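Local atomic coordinates of exosome complex exonuclease RRP46 homolog (Oryza sativa Japonica Group, PDB entry 3HKM), a protein that binds double-stranded DNA and single-stranded RNA, shows hydrolytic DNase and phosphorolytic RNase activity in vitro, and is a probable component of the exosome. Residues M82-K85 against R86-S90. Numbering follows the deposited sequence.
Sequences MTLK and RTLQS
Thr83 and Thr87 meet one turn apart in helix 77-91, the connecting helix of a beta-alpha-beta unit between strands 61-67 and 100-110 in this RNase PH domain. Successive i to i+4 backbone bonds define the local helix: Arg86 N donates to Met82 O, Thr87 N to Thr83 O, Leu88 N to Leu84 O and Gln89 N to Lys85 O.

Side-chain donors add to this ladder at Thr83 O. With Thr87 OG1 beside its own backbone N (chi1 -53°), the hydroxyl bends back and donates to Thr83 O over 2.8 Å, from above the carbonyl plane; Thr87 N donates to the same oxygen at 2.9 Å. Arg86 NH1 adds a weak bond to Thr83 O at 3.1 Å, its N-H...O angle only 121°. Thr83 OG1 itself donates to Glu79 O, one turn earlier. Gln89 NE2 bonds Ile62 O of strand 61-67 and also passes 4.0 Å from Lys85 CG.

Arg86 folds back over the preceding turn. A bend at chi3 (66°) brings the guanidinium beside Thr83, while Met82 SD lies obliquely to the group; its 3.0 Å approach to Arg86 CD is too short for normal packing, so that detail is doubtful. An alanine in place of Arg86 would probably cost Thr83 O its weak third donor and uncover the turn beneath the side chain.

On the inward side, Leu84 and Leu88 lie side by side against helix 115-130 and strand 100-110, reaching Ile120 and Leu127 respectively. Between the leucines, the closest side-chain approach is Leu84 CD1 to Leu88 CG, 4.1 Å.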
# COMPACT_ATOMS: atom_id res chain seq x y z
N MET A 82 1.23 -4.16 -10.40
CA MET A 82 2.03 -3.20 -11.15
C MET A 82 2.23 -1.90 -10.36
O MET A 82 3.36 -1.44 -10.19
CB MET A 82 1.37 -2.90 -12.50
CG MET A 82 2.25 -2.17 -13.51
SD MET A 82 2.43 -0.39 -13.22
CE MET A 82 0.71 0.15 -13.30
N THR A 83 1.14 -1.33 -9.87
CA THR A 83 1.22 -0.10 -9.10
C THR A 83 2.12 -0.29 -7.89
O THR A 83 3.00 0.53 -7.62
CB THR A 83 -0.17 0.40 -8.66
OG1 THR A 83 -1.05 0.43 -9.80
CG2 THR A 83 -0.07 1.80 -8.07
N LEU A 84 1.89 -1.38 -7.16
CA LEU A 84 2.69 -1.76 -5.99
C LEU A 84 4.19 -1.82 -6.30
O LEU A 84 5.00 -1.30 -5.54
CB LEU A 84 2.18 -3.09 -5.43
CG LEU A 84 2.72 -3.62 -4.10
CD1 LEU A 84 2.60 -2.59 -2.98
CD2 LEU A 84 1.99 -4.90 -3.73
N LYS A 85 4.55 -2.44 -7.42
CA LYS A 85 5.96 -2.53 -7.84
C LYS A 85 6.54 -1.14 -8.14
O LYS A 85 7.67 -0.84 -7.77
CB LYS A 85 6.10 -3.47 -9.06
CG LYS A 85 7.46 -4.19 -9.21
CD LYS A 85 7.53 -4.98 -10.54
CE LYS A 85 8.67 -6.01 -10.61
NZ LYS A 85 8.28 -7.43 -10.29
N ARG A 86 5.77 -0.30 -8.82
CA ARG A 86 6.16 1.09 -9.08
C ARG A 86 6.42 1.83 -7.79
O ARG A 86 7.40 2.55 -7.66
CB ARG A 86 5.04 1.83 -9.82
CG ARG A 86 5.11 1.82 -11.34
CD ARG A 86 3.70 2.05 -11.94
NE ARG A 86 3.13 3.38 -11.68
CZ ARG A 86 2.48 3.74 -10.56
NH1 ARG A 86 2.31 2.88 -9.56
NH2 ARG A 86 2.00 4.97 -10.44
N THR A 87 5.50 1.67 -6.84
CA THR A 87 5.52 2.38 -5.57
C THR A 87 6.70 1.94 -4.69
O THR A 87 7.37 2.77 -4.08
CB THR A 87 4.23 2.13 -4.77
OG1 THR A 87 3.09 2.43 -5.59
CG2 THR A 87 4.20 3.00 -3.53
N LEU A 88 6.93 0.64 -4.63
CA LEU A 88 7.98 0.10 -3.79
C LEU A 88 9.36 0.43 -4.34
O LEU A 88 10.22 0.90 -3.61
CB LEU A 88 7.83 -1.41 -3.63
CG LEU A 88 6.67 -1.90 -2.77
CD1 LEU A 88 6.90 -3.34 -2.45
CD2 LEU A 88 6.55 -1.08 -1.49
N GLN A 89 9.56 0.19 -5.63
CA GLN A 89 10.82 0.54 -6.29
C GLN A 89 11.11 2.02 -6.06
O GLN A 89 12.26 2.44 -5.90
CB GLN A 89 10.76 0.21 -7.79
CG GLN A 89 10.70 -1.28 -8.07
CD GLN A 89 10.60 -1.61 -9.55
OE1 GLN A 89 10.03 -0.85 -10.34
NE2 GLN A 89 11.14 -2.76 -9.93
N SER A 90 10.04 2.81 -6.02
CA SER A 90 10.12 4.24 -5.77
C SER A 90 10.68 4.60 -4.39
O SER A 90 11.58 5.44 -4.28
CB SER A 90 8.73 4.87 -5.94
OG SER A 90 8.75 6.25 -5.60